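Monovalent Na+/H+ antiporter subunit A (Dietzia sp. DQ12-45-1b, PDB 7D3U) probably exchanges sodium ions for protons across the cell membrane as the large antiporter-like subunit of the Mrp complex. Local coordinates at residues N264-G278 with I297-V309. Residues are numbered along the deposited sequence; the frame is centred on the assembly and turned at random.
Sequences NLLLITCGMTTAVLG and ISQLGFLVATIGV. With LMT (dodecyl-beta-D-maltoside), chain V.
Ser298 OG donates a hydrogen bond of 2.8 Å to Ala275 O, tying two transmembrane helices together near one end of their shared face. Its chi1 of 178° swings the hydroxyl away from the backbone N, and OG meets the acceptor well off the C=O direction, at a C=O...OG angle of 118° and tilted out of the carbonyl plane. Beyond this bond the pairing illustrates how small residues let helices approach. The segment axes come within 7.3 Å, and the CA atoms of Gly271 and Gly301 lie 4.1 Å apart, where neither residue has a CB to intervene. Branched neighbours fill in around them: Val304 lays CG2 against Gly271 CA, while Thr274 sets CG2 over Gly301 CA at 3.6 Å and its OG1 beside Ile297 CG2. Farther along, Leu267 lays CB and CD2 over Gly308 CA, and Ile268 runs CG1 alongside the Gly308 carbonyl, its CG2 branch meeting the alkyl chain of a bound dodecyl-maltoside detergent. Met272 folds back at both of its outer torsions, which packs CG on Ala305 CB (3.9 Å) and brings SD obliquely to the Phe302 ring, a Met-aromatic contact with 5.4 Å from SD to the ring centroid. Helix 402-423 covers this flank through Leu404 and Ala411. Glycine- and alanine-lined, nearly antiparallel at 157°, this is a close-packed transmembrane helix hairpin within the antiporter-like fold related to complex I.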
loop_
_atom_site.group_PDB
_atom_site.type_symbol
_atom_site.label_atom_id
_atom_site.label_comp_id
_atom_site.label_asym_id
_atom_site.label_seq_id
_atom_site.Cartn_x
_atom_site.Cartn_y
_atom_site.Cartn_z
ATOM N N ASN B 264 28.480 13.484 -37.015
ATOM C CA ASN B 264 28.875 14.649 -37.799
ATOM C C ASN B 264 27.665 15.490 -38.175
ATOM O O ASN B 264 27.671 16.713 -38.011
ATOM C CB ASN B 264 29.628 14.203 -39.050
ATOM C CG ASN B 264 31.056 13.813 -38.757
ATOM O OD1 ASN B 264 31.583 14.112 -37.688
ATOM N ND2 ASN B 264 31.694 13.145 -39.708
ATOM N N LEU B 265 26.603 14.845 -38.660
ATOM C CA LEU B 265 25.427 15.593 -39.090
ATOM C C LEU B 265 24.730 16.257 -37.907
ATOM O O LEU B 265 24.477 17.467 -37.923
ATOM C CB LEU B 265 24.464 14.672 -39.835
ATOM C CG LEU B 265 23.147 15.306 -40.273
ATOM C CD1 LEU B 265 22.923 15.071 -41.753
ATOM C CD2 LEU B 265 21.991 14.751 -39.461
ATOM N N LEU B 266 24.410 15.478 -36.870
ATOM C CA LEU B 266 23.677 16.012 -35.729
ATOM C C LEU B 266 24.454 17.110 -35.022
ATOM O O LEU B 266 23.853 17.996 -34.409
ATOM C CB LEU B 266 23.348 14.884 -34.753
ATOM C CG LEU B 266 22.418 15.227 -33.594
ATOM C CD1 LEU B 266 21.162 15.897 -34.113
ATOM C CD2 LEU B 266 22.075 13.976 -32.814
ATOM N N LEU B 267 25.783 17.076 -35.093
ATOM C CA LEU B 267 26.573 18.147 -34.504
ATOM C C LEU B 267 26.607 19.366 -35.411
ATOM O O LEU B 267 26.263 20.472 -34.986
ATOM C CB LEU B 267 27.990 17.656 -34.220
ATOM C CG LEU B 267 28.269 16.923 -32.911
ATOM C CD1 LEU B 267 27.529 15.606 -32.898
ATOM C CD2 LEU B 267 29.753 16.708 -32.695
ATOM N N ILE B 268 27.008 19.178 -36.671
ATOM C CA ILE B 268 27.220 20.304 -37.575
ATOM C C ILE B 268 25.923 21.072 -37.792
ATOM O O ILE B 268 25.866 22.292 -37.599
ATOM C CB ILE B 268 27.812 19.817 -38.908
ATOM C CG1 ILE B 268 29.291 19.478 -38.742
ATOM C CG2 ILE B 268 27.627 20.862 -39.984
ATOM C CD1 ILE B 268 29.940 18.980 -40.005
ATOM N N THR B 269 24.860 20.372 -38.200
ATOM C CA THR B 269 23.650 21.090 -38.583
ATOM C C THR B 269 22.990 21.749 -37.376
ATOM O O THR B 269 22.522 22.888 -37.470
ATOM C CB THR B 269 22.674 20.164 -39.318
ATOM O OG1 THR B 269 21.705 20.954 -40.016
ATOM C CG2 THR B 269 21.947 19.225 -38.367
ATOM N N CYS B 270 22.994 21.082 -36.220
ATOM C CA CYS B 270 22.376 21.680 -35.044
ATOM C C CYS B 270 23.187 22.865 -34.541
ATOM O O CYS B 270 22.622 23.920 -34.226
ATOM C CB CYS B 270 22.209 20.640 -33.939
ATOM S SG CYS B 270 21.537 21.317 -32.411
ATOM N N GLY B 271 24.512 22.720 -34.472
ATOM C CA GLY B 271 25.339 23.825 -34.036
ATOM C C GLY B 271 25.248 25.022 -34.958
ATOM O O GLY B 271 25.241 26.163 -34.502
ATOM N N MET B 272 25.133 24.783 -36.264
ATOM C CA MET B 272 25.068 25.918 -37.175
ATOM C C MET B 272 23.694 26.574 -37.164
ATOM O O MET B 272 23.598 27.808 -37.221
ATOM C CB MET B 272 25.446 25.485 -38.584
ATOM C CG MET B 272 26.936 25.493 -38.803
ATOM S SD MET B 272 27.706 27.022 -38.250
ATOM C CE MET B 272 26.872 28.212 -39.292
ATOM N N THR B 273 22.622 25.782 -37.086
ATOM C CA THR B 273 21.298 26.372 -36.941
ATOM C C THR B 273 21.218 27.216 -35.680
ATOM O O THR B 273 20.705 28.340 -35.706
ATOM C CB THR B 273 20.222 25.288 -36.927
ATOM O OG1 THR B 273 20.555 24.291 -35.952
ATOM C CG2 THR B 273 20.085 24.650 -38.298
ATOM N N THR B 274 21.743 26.705 -34.562
ATOM C CA THR B 274 21.668 27.487 -33.336
ATOM C C THR B 274 22.641 28.657 -33.356
ATOM O O THR B 274 22.364 29.687 -32.743
ATOM C CB THR B 274 21.910 26.608 -32.107
ATOM O OG1 THR B 274 21.619 27.357 -30.923
ATOM C CG2 THR B 274 23.337 26.150 -32.049
ATOM N N ALA B 275 23.745 28.560 -34.100
ATOM C CA ALA B 275 24.632 29.707 -34.241
ATOM C C ALA B 275 23.934 30.841 -34.978
ATOM O O ALA B 275 23.937 31.990 -34.521
ATOM C CB ALA B 275 25.913 29.299 -34.964
ATOM N N VAL B 276 23.309 30.528 -36.114
ATOM C CA VAL B 276 22.608 31.556 -36.882
ATOM C C VAL B 276 21.441 32.119 -36.077
ATOM O O VAL B 276 21.274 33.340 -35.964
ATOM C CB VAL B 276 22.142 30.999 -38.236
ATOM C CG1 VAL B 276 21.490 32.094 -39.054
ATOM C CG2 VAL B 276 23.313 30.413 -38.992
ATOM N N LEU B 277 20.617 31.241 -35.505
ATOM C CA LEU B 277 19.443 31.668 -34.757
ATOM C C LEU B 277 19.766 32.091 -33.330
ATOM O O LEU B 277 18.845 32.308 -32.541
ATOM C CB LEU B 277 18.397 30.553 -34.747
ATOM C CG LEU B 277 17.941 30.073 -36.126
ATOM C CD1 LEU B 277 16.855 29.020 -35.995
ATOM C CD2 LEU B 277 17.462 31.240 -36.969
ATOM N N GLY B 278 21.037 32.179 -32.967
ATOM C CA GLY B 278 21.401 32.819 -31.726
ATOM C C GLY B 278 21.986 34.177 -32.020
ATOM O O GLY B 278 21.694 35.149 -31.321
ATOM N N ILE B 297 24.759 31.456 -26.669
ATOM C CA ILE B 297 24.147 30.380 -27.444
ATOM C C ILE B 297 24.823 30.254 -28.804
ATOM O O ILE B 297 25.200 29.158 -29.232
ATOM C CB ILE B 297 22.634 30.618 -27.590
ATOM C CG1 ILE B 297 21.921 30.326 -26.273
ATOM C CG2 ILE B 297 22.064 29.758 -28.700
ATOM C CD1 ILE B 297 20.420 30.342 -26.384
ATOM N N SER B 298 25.008 31.381 -29.492
ATOM C CA SER B 298 25.594 31.343 -30.828
ATOM C C SER B 298 27.060 30.933 -30.784
ATOM O O SER B 298 27.540 30.228 -31.679
ATOM C CB SER B 298 25.437 32.702 -31.506
ATOM O OG SER B 298 26.039 32.701 -32.785
ATOM N N GLN B 299 27.791 31.361 -29.754
ATOM C CA GLN B 299 29.191 30.963 -29.645
ATOM C C GLN B 299 29.319 29.467 -29.381
ATOM O O GLN B 299 30.151 28.789 -29.999
ATOM C CB GLN B 299 29.887 31.766 -28.550
ATOM C CG GLN B 299 29.948 33.255 -28.828
ATOM C CD GLN B 299 30.524 33.567 -30.190
ATOM O OE1 GLN B 299 31.635 33.156 -30.514
ATOM N NE2 GLN B 299 29.765 34.295 -30.999
ATOM N N LEU B 300 28.501 28.929 -28.472
ATOM C CA LEU B 300 28.502 27.489 -28.251
ATOM C C LEU B 300 28.074 26.739 -29.502
ATOM O O LEU B 300 28.546 25.625 -29.745
ATOM C CB LEU B 300 27.586 27.123 -27.085
ATOM C CG LEU B 300 27.796 27.826 -25.745
ATOM C CD1 LEU B 300 26.531 27.729 -24.916
ATOM C CD2 LEU B 300 28.972 27.258 -24.987
ATOM N N GLY B 301 27.190 27.328 -30.309
ATOM C CA GLY B 301 26.818 26.694 -31.562
ATOM C C GLY B 301 27.968 26.637 -32.547
ATOM O O GLY B 301 28.211 25.602 -33.175
ATOM N N PHE B 302 28.680 27.754 -32.706
ATOM C CA PHE B 302 29.924 27.755 -33.469
ATOM C C PHE B 302 30.850 26.644 -32.996
ATOM O O PHE B 302 31.413 25.892 -33.804
ATOM C CB PHE B 302 30.621 29.106 -33.322
ATOM C CG PHE B 302 30.404 30.034 -34.471
ATOM C CD1 PHE B 302 30.370 29.559 -35.767
ATOM C CD2 PHE B 302 30.248 31.390 -34.255
ATOM C CE1 PHE B 302 30.176 30.419 -36.824
ATOM C CE2 PHE B 302 30.054 32.254 -35.306
ATOM C CZ PHE B 302 30.021 31.769 -36.592
ATOM N N LEU B 303 31.013 26.531 -31.679
ATOM C CA LEU B 303 31.951 25.564 -31.120
ATOM C C LEU B 303 31.524 24.132 -31.414
ATOM O O LEU B 303 32.345 23.307 -31.829
ATOM C CB LEU B 303 32.088 25.788 -29.618
ATOM C CG LEU B 303 33.136 26.845 -29.299
ATOM C CD1 LEU B 303 33.061 27.285 -27.855
ATOM C CD2 LEU B 303 34.494 26.284 -29.621
ATOM N N VAL B 304 30.247 23.812 -31.209
ATOM C CA VAL B 304 29.814 22.436 -31.423
ATOM C C VAL B 304 29.822 22.108 -32.910
ATOM O O VAL B 304 30.035 20.957 -33.298
ATOM C CB VAL B 304 28.433 22.183 -30.795
ATOM C CG1 VAL B 304 28.529 22.175 -29.280
ATOM C CG2 VAL B 304 27.428 23.181 -31.281
ATOM N N ALA B 305 29.626 23.111 -33.767
ATOM C CA ALA B 305 29.726 22.867 -35.202
ATOM C C ALA B 305 31.159 22.534 -35.600
ATOM O O ALA B 305 31.409 21.528 -36.279
ATOM C CB ALA B 305 29.216 24.079 -35.978
ATOM N N THR B 306 32.119 23.361 -35.178
ATOM C CA THR B 306 33.502 23.063 -35.534
ATOM C C THR B 306 34.025 21.834 -34.806
ATOM O O THR B 306 35.074 21.308 -35.185
ATOM C CB THR B 306 34.426 24.244 -35.250
ATOM O OG1 THR B 306 35.783 23.829 -35.439
ATOM C CG2 THR B 306 34.274 24.705 -33.828
ATOM N N ILE B 307 33.328 21.370 -33.770
ATOM C CA ILE B 307 33.650 20.071 -33.191
ATOM C C ILE B 307 33.107 18.953 -34.068
ATOM O O ILE B 307 33.806 17.980 -34.368
ATOM C CB ILE B 307 33.106 19.973 -31.755
ATOM C CG1 ILE B 307 34.041 20.680 -30.783
ATOM C CG2 ILE B 307 32.934 18.524 -31.346
ATOM C CD1 ILE B 307 33.477 20.818 -29.401
ATOM N N GLY B 308 31.852 19.082 -34.499
ATOM C CA GLY B 308 31.255 18.105 -35.386
ATOM C C GLY B 308 31.950 17.984 -36.720
ATOM O O GLY B 308 31.757 16.984 -37.418
ATOM N N VAL B 309 32.740 18.990 -37.105
ATOM C CA VAL B 309 33.617 18.821 -38.263
ATOM C C VAL B 309 34.478 17.575 -38.087
ATOM O O VAL B 309 34.655 16.782 -39.020
ATOM C CB VAL B 309 34.474 20.081 -38.480
ATOM C CG1 VAL B 309 35.649 19.777 -39.388
ATOM C CG2 VAL B 309 33.627 21.193 -39.064
HETATM C C1 LMT V . 31.810 10.965 -45.840
HETATM C C2 LMT V . 31.067 11.144 -44.552
HETATM C C3 LMT V . 29.655 11.617 -44.662
HETATM C C4 LMT V . 29.280 12.232 -43.340
HETATM C C5 LMT V . 27.981 12.954 -43.458
HETATM C C6 LMT V . 27.982 14.235 -42.694
HETATM C C7 LMT V . 26.910 15.139 -43.223
HETATM C C8 LMT V . 27.159 16.523 -42.732
HETATM C C9 LMT V . 26.592 17.593 -43.607
HETATM C C10 LMT V . 27.124 18.907 -43.110
HETATM C C11 LMT V . 26.646 20.047 -43.950
HETATM C C12 LMT V . 25.694 20.925 -43.210
#